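Local coordinates for Lmo0305 protein (Listeria monocytogenes, PDB 3PJ0), which belongs to the beta-eliminating lyase family of fold-type I PLP-dependent proteins and carries its pyridoxal phosphate on a lysine, though its precise function is not known, at residues Thr185-Lys190 with Glu262-Ala267; Gly269-Phe274 with Val280-Glu285. All coordinates share one frame; numbering follows the deposited sequence.

In the fold
Both contacts use helix 260-275, one after the other along it, with centres about 15 Å apart. Contact 1 is a surface contact. There an early turn of the helix meets the short helix 185-188, which follows strand 173-178 of the seven-stranded sheet. Contact 2 is mostly buried. There a later turn of the same helix covers strand 280-283, an outermost strand of the four-stranded antiparallel sheet. Neither contact has a hydrogen bond between its segments. Contact 1 rests on one phenylalanine against a proline and a second phenylalanine. Contact 2 adds a threonine hydroxyl and backbone oxygens to its apolar packing. The helix thus touches a strand of the small sheet and a short helix that follows a strand of the large one.

Contact 1: Thr185-Lys190 with Glu262-Ala267; sequences TPFYQK and EYFEAA
Phe264 reaches across from its helix and rests its ring on Pro186 and Phe187, and it has the most surface buried here. Its CG is anti to the backbone N (chi1 170°), and its CB already points toward helix 185-188. Pro186 and Phe187 touch different parts of the ring. Pro186 CB meets Phe264 CD2 at 3.6 Å, in an oblique approach. The backbone N of Phe187 lies over one face of the ring, 4.0 Å from Phe264 CE2. At the far end of the ring, Phe264 CZ is 4.0 Å from Phe187 CB. That same CZ lies at the edge of the Phe187 ring, near its plane. The end of the Phe187 side chain leads away from helix 260-275, and the side chain touches Leu154 and Val288.

In this PLP-dependent fold, helix 185-188 follows a strand of the large mixed sheet, and helix 260-275 leads on to the small antiparallel sheet. The contact therefore joins two parts of the chain 72 residues apart, at the surface. Lys268 makes a cation-pi contact with Phe264. Gln189, the first residue after the short helix, has positive phi. In one of its two conformers its side chain folds back, and Gln189 NE2 donates to Pro186 O at 2.7 Å.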
loop_
_atom_site.group_PDB
_atom_site.type_symbol
_atom_site.label_atom_id
_atom_site.label_comp_id
_atom_site.label_asym_id
_atom_site.label_seq_id
_atom_site.Cartn_x
_atom_site.Cartn_y
_atom_site.Cartn_z
ATOM N N THR A 185 -5.546 1.769 -26.813
ATOM C CA THR A 185 -4.918 1.055 -27.940
ATOM C C THR A 185 -5.886 0.856 -29.118
ATOM O O THR A 185 -5.482 0.979 -30.263
ATOM C CB THR A 185 -4.219 -0.249 -27.513
ATOM O OG1 THR A 185 -5.175 -1.214 -27.083
ATOM C CG2 THR A 185 -3.229 0.022 -26.391
ATOM N N PRO A 186 -7.192 0.615 -28.847
ATOM C CA PRO A 186 -8.096 0.470 -30.031
ATOM C C PRO A 186 -8.175 1.715 -30.945
ATOM O O PRO A 186 -8.066 1.594 -32.182
ATOM C CB PRO A 186 -9.462 0.158 -29.402
ATOM C CG PRO A 186 -9.125 -0.425 -28.042
ATOM C CD PRO A 186 -7.880 0.308 -27.580
ATOM N N PHE A 187 -8.281 2.900 -30.354
ATOM C CA PHE A 187 -8.347 4.148 -31.118
ATOM C C PHE A 187 -7.040 4.450 -31.838
ATOM O O PHE A 187 -7.041 4.747 -33.011
ATOM C CB PHE A 187 -8.715 5.351 -30.239
ATOM C CG PHE A 187 -8.536 6.666 -30.930
ATOM C CD1 PHE A 187 -9.468 7.104 -31.850
ATOM C CD2 PHE A 187 -7.396 7.425 -30.726
ATOM C CE1 PHE A 187 -9.275 8.319 -32.536
ATOM C CE2 PHE A 187 -7.207 8.620 -31.396
ATOM C CZ PHE A 187 -8.141 9.067 -32.315
ATOM N N TYR A 188 -5.925 4.317 -31.133
ATOM C CA TYR A 188 -4.644 4.565 -31.774
ATOM C C TYR A 188 -4.228 3.492 -32.786
ATOM O O TYR A 188 -3.424 3.763 -33.653
ATOM C CB TYR A 188 -3.538 4.753 -30.743
ATOM C CG TYR A 188 -3.389 6.129 -30.138
ATOM C CD1 TYR A 188 -3.608 7.295 -30.880
ATOM C CD2 TYR A 188 -2.898 6.267 -28.853
ATOM C CE1 TYR A 188 -3.396 8.575 -30.309
ATOM C CE2 TYR A 188 -2.662 7.530 -28.280
ATOM C CZ TYR A 188 -2.896 8.673 -29.012
ATOM O OH TYR A 188 -2.659 9.905 -28.400
ATOM N N GLN A 189 -4.784 2.294 -32.689
ATOM C CA GLN A 189 -4.363 1.181 -33.547
ATOM C C GLN A 189 -2.821 0.965 -33.380
ATOM O O GLN A 189 -2.066 0.712 -34.335
ATOM C CB GLN A 189 -4.868 1.354 -34.980
ATOM C CG GLN A 189 -6.384 1.112 -35.066
ATOM C CD GLN A 189 -6.736 -0.337 -34.792
ATOM O OE1 GLN A 189 -6.323 -1.223 -35.553
ATOM N NE2 GLN A 189 -7.473 -0.604 -33.693
ATOM N N LYS A 190 -2.400 1.093 -32.119
ATOM C CA LYS A 190 -1.007 0.898 -31.665
ATOM C C LYS A 190 -1.015 -0.038 -30.473
ATOM O O LYS A 190 -1.934 0.004 -29.664
ATOM C CB LYS A 190 -0.363 2.232 -31.236
ATOM C CG LYS A 190 -0.229 3.258 -32.369
ATOM C CD LYS A 190 0.908 2.962 -33.327
ATOM C CE LYS A 190 0.889 3.900 -34.502
ATOM N NZ LYS A 190 2.146 3.830 -35.312
ATOM N N GLU A 262 -14.091 -3.661 -27.673
ATOM C CA GLU A 262 -15.533 -3.793 -27.392
ATOM C C GLU A 262 -16.053 -2.594 -26.564
ATOM O O GLU A 262 -17.153 -2.063 -26.827
ATOM C CB GLU A 262 -15.785 -5.105 -26.627
ATOM C CG GLU A 262 -17.170 -5.241 -26.045
ATOM C CD GLU A 262 -17.318 -6.421 -25.088
ATOM O OE1 GLU A 262 -16.617 -7.446 -25.242
ATOM O OE2 GLU A 262 -18.193 -6.310 -24.198
ATOM N N TYR A 263 -15.291 -2.211 -25.535
ATOM C CA TYR A 263 -15.671 -1.077 -24.676
ATOM C C TYR A 263 -15.613 0.225 -25.454
ATOM O O TYR A 263 -16.436 1.090 -25.247
ATOM C CB TYR A 263 -14.764 -0.913 -23.423
ATOM C CG TYR A 263 -14.716 -2.059 -22.425
ATOM C CD1 TYR A 263 -15.785 -2.954 -22.269
ATOM C CD2 TYR A 263 -13.628 -2.179 -21.561
ATOM C CE1 TYR A 263 -15.718 -3.970 -21.325
ATOM C CE2 TYR A 263 -13.568 -3.171 -20.606
ATOM C CZ TYR A 263 -14.597 -4.062 -20.501
ATOM O OH TYR A 263 -14.517 -5.021 -19.527
ATOM N N PHE A 264 -14.622 0.361 -26.337
ATOM C CA PHE A 264 -14.486 1.553 -27.213
ATOM C C PHE A 264 -15.680 1.689 -28.157
ATOM O O PHE A 264 -16.256 2.767 -28.277
ATOM C CB PHE A 264 -13.142 1.457 -27.966
ATOM C CG PHE A 264 -12.943 2.456 -29.075
ATOM C CD1 PHE A 264 -13.150 3.815 -28.889
ATOM C CD2 PHE A 264 -12.457 2.020 -30.313
ATOM C CE1 PHE A 264 -12.928 4.719 -29.945
ATOM C CE2 PHE A 264 -12.199 2.916 -31.352
ATOM C CZ PHE A 264 -12.430 4.260 -31.173
ATOM N N GLU A 265 -16.048 0.601 -28.827
ATOM C CA GLU A 265 -17.200 0.612 -29.741
ATOM C C GLU A 265 -18.504 0.911 -29.011
ATOM O O GLU A 265 -19.357 1.688 -29.509
ATOM C CB GLU A 265 -17.309 -0.713 -30.502
ATOM C CG GLU A 265 -16.180 -0.896 -31.528
ATOM C CD GLU A 265 -16.195 0.146 -32.677
ATOM O OE1 GLU A 265 -17.280 0.381 -33.268
ATOM O OE2 GLU A 265 -15.106 0.692 -33.004
ATOM N N ALA A 266 -18.643 0.329 -27.819
ATOM C CA ALA A 266 -19.824 0.530 -27.001
ATOM C C ALA A 266 -19.907 1.967 -26.569
ATOM O O ALA A 266 -20.976 2.587 -26.675
ATOM C CB ALA A 266 -19.795 -0.393 -25.780
ATOM N N ALA A 267 -18.790 2.518 -26.077
ATOM C CA ALA A 267 -18.755 3.936 -25.685
ATOM C C ALA A 267 -19.175 4.863 -26.834
ATOM O O ALA A 267 -19.893 5.856 -26.616
ATOM C CB ALA A 267 -17.356 4.326 -25.155
#

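Contact 2: Gly269-Phe274 with Val280-Glu285; sequences GLAERF and VKTVPE
The Phe274 ring is the flat group at this contact, and Val280 CG1 approaches it obliquely, 4.0 Å from Phe274 CD1. Phe352 of helix 345-358 packs edge-to-face with the same ring. Val294 and Phe332, from two other strands of the sheet, also touch Phe274. The ring has CG anti to the carbonyl carbon (chi1 -83°), and its end leads away from strand 280-283; CB and CD1 make the side-chain contacts with that strand. Phe274 CB meets Thr282 CG2 at 3.8 Å. Val280 CG1 also lies 3.4 Å from Phe274 O, a contact of a methyl group with a backbone oxygen.

One turn earlier, Ala271 faces the strand. Its methyl points at the strand: Ala271 CB is 3.9 Å from Thr282 OG1 and 4.1 Å from Glu285 O. The segment axes approach to 7.6 Å at 145°, closer to antiparallel than to perpendicular. After helix 260-275 a short loop turns the chain back into strand 280-283, and the helix packs on the antiparallel sheet. Lys281 and Val283 make backbone hydrogen bonds to strand 291-296, which keep the strand in that sheet.

Thr282 splits its side chain between two kinds of partner. CG2 serves the apolar packing, while Thr282 OG1 donates to Pro284 O at 2.8 Å, with the donor tilted 26° from the carbonyl plane. This bond spans the cis peptide before Pro284. Asn275 ND2 also bonds to Thr282 OG1, and more weakly to Ala271 O and Glu285 O. The threonine hydroxyl is thus satisfied within a mostly apolar interface, and Asn275 supplies the polar link between helix and strand that the two segments do not make directly.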
loop_
_atom_site.group_PDB
_atom_site.type_symbol
_atom_site.label_atom_id
_atom_site.label_comp_id
_atom_site.label_asym_id
_atom_site.label_seq_id
_atom_site.Cartn_x
_atom_site.Cartn_y
_atom_site.Cartn_z
ATOM N N GLY A 269 -21.142 4.101 -29.472
ATOM C CA GLY A 269 -22.583 3.908 -29.676
ATOM C C GLY A 269 -23.380 4.696 -28.635
ATOM O O GLY A 269 -24.344 5.387 -28.975
ATOM N N LEU A 270 -22.968 4.612 -27.368
ATOM C CA LEU A 270 -23.643 5.328 -26.283
ATOM C C LEU A 270 -23.540 6.842 -26.474
ATOM O O LEU A 270 -24.531 7.541 -26.333
ATOM C CB LEU A 270 -23.059 4.913 -24.926
ATOM C CG LEU A 270 -23.745 5.406 -23.654
ATOM C CD1 LEU A 270 -25.237 5.099 -23.704
ATOM C CD2 LEU A 270 -23.099 4.777 -22.396
ATOM N N ALA A 271 -22.340 7.346 -26.777
ATOM C CA ALA A 271 -22.152 8.784 -27.011
ATOM C C ALA A 271 -23.064 9.267 -28.128
ATOM O O ALA A 271 -23.679 10.340 -28.020
ATOM C CB ALA A 271 -20.644 9.123 -27.335
ATOM N N GLU A 272 -23.184 8.480 -29.208
ATOM C CA GLU A 272 -24.097 8.869 -30.307
ATOM C C GLU A 272 -25.511 9.082 -29.798
ATOM O O GLU A 272 -26.201 10.016 -30.222
ATOM C CB GLU A 272 -24.186 7.808 -31.412
ATOM C CG GLU A 272 -23.044 7.780 -32.398
ATOM C CD GLU A 272 -23.316 6.839 -33.568
ATOM O OE1 GLU A 272 -24.482 6.445 -33.774
ATOM O OE2 GLU A 272 -22.353 6.499 -34.298
ATOM N N ARG A 273 -25.958 8.203 -28.916
ATOM C CA ARG A 273 -27.308 8.312 -28.376
ATOM C C ARG A 273 -27.432 9.555 -27.495
ATOM O O ARG A 273 -28.405 10.276 -27.623
ATOM C CB ARG A 273 -27.694 7.072 -27.542
ATOM C CG ARG A 273 -27.766 5.730 -28.289
ATOM C CD ARG A 273 -27.973 4.579 -27.271
ATOM N NE ARG A 273 -28.115 3.246 -27.867
ATOM C CZ ARG A 273 -29.271 2.621 -28.094
ATOM N NH1 ARG A 273 -30.439 3.188 -27.800
ATOM N NH2 ARG A 273 -29.263 1.405 -28.632
ATOM N N PHE A 274 -26.446 9.840 -26.644
ATOM C CA PHE A 274 -26.476 11.073 -25.848
ATOM C C PHE A 274 -26.518 12.333 -26.736
ATOM O O PHE A 274 -27.382 13.205 -26.554
ATOM C CB PHE A 274 -25.286 11.145 -24.874
ATOM C CG PHE A 274 -25.502 10.386 -23.600
ATOM C CD1 PHE A 274 -26.478 10.805 -22.692
ATOM C CD2 PHE A 274 -24.733 9.276 -23.283
ATOM C CE1 PHE A 274 -26.691 10.107 -21.497
ATOM C CE2 PHE A 274 -24.926 8.589 -22.089
ATOM C CZ PHE A 274 -25.915 8.996 -21.203
ATOM N N VAL A 280 -28.102 18.008 -25.065
ATOM C CA VAL A 280 -27.144 17.073 -24.518
ATOM C C VAL A 280 -26.032 16.913 -25.544
ATOM O O VAL A 280 -26.311 16.733 -26.744
ATOM C CB VAL A 280 -27.772 15.674 -24.267
ATOM C CG1 VAL A 280 -26.747 14.718 -23.616
ATOM C CG2 VAL A 280 -29.062 15.760 -23.416
ATOM N N LYS A 281 -24.782 17.006 -25.086
ATOM C CA LYS A 281 -23.628 16.704 -25.924
ATOM C C LYS A 281 -22.586 15.895 -25.125
ATOM O O LYS A 281 -22.637 15.860 -23.897
ATOM C CB LYS A 281 -22.969 17.986 -26.439
ATOM C CG LYS A 281 -22.166 18.784 -25.372
ATOM C CD LYS A 281 -21.576 20.101 -25.915
ATOM C CE LYS A 281 -20.765 20.838 -24.833
ATOM N NZ LYS A 281 -20.140 22.117 -25.316
ATOM N N THR A 282 -21.656 15.247 -25.820
ATOM C CA THR A 282 -20.534 14.628 -25.143
ATOM C C THR A 282 -19.213 15.336 -25.455
ATOM O O THR A 282 -19.076 16.023 -26.483
ATOM C CB THR A 282 -20.401 13.127 -25.447
ATOM O OG1 THR A 282 -20.029 12.904 -26.817
ATOM C CG2 THR A 282 -21.702 12.397 -25.100
ATOM N N VAL A 283 -18.247 15.181 -24.540
ATOM C CA VAL A 283 -16.903 15.653 -24.742
ATOM C C VAL A 283 -15.961 14.479 -24.414
ATOM O O VAL A 283 -15.998 13.973 -23.314
ATOM C CB VAL A 283 -16.552 16.840 -23.857
ATOM C CG1 VAL A 283 -15.098 17.252 -24.098
ATOM C CG2 VAL A 283 -17.534 17.995 -24.086
ATOM N N PRO A 284 -15.184 13.998 -25.389
ATOM C CA PRO A 284 -15.202 14.464 -26.772
ATOM C C PRO A 284 -16.529 14.057 -27.439
ATOM O O PRO A 284 -17.238 13.168 -26.944
ATOM C CB PRO A 284 -14.022 13.732 -27.415
ATOM C CG PRO A 284 -13.566 12.696 -26.477
ATOM C CD PRO A 284 -14.279 12.846 -25.182
ATOM N N GLU A 285 -16.874 14.694 -28.562
ATOM C CA GLU A 285 -18.124 14.355 -29.256
ATOM C C GLU A 285 -18.137 12.890 -29.686
ATOM O O GLU A 285 -19.161 12.193 -29.542
ATOM C CB GLU A 285 -18.332 15.291 -30.461
ATOM C CG GLU A 285 -19.552 14.938 -31.326
ATOM C CD GLU A 285 -19.835 15.950 -32.443
ATOM O OE1 GLU A 285 -19.237 17.064 -32.454
ATOM O OE2 GLU A 285 -20.685 15.620 -33.306
#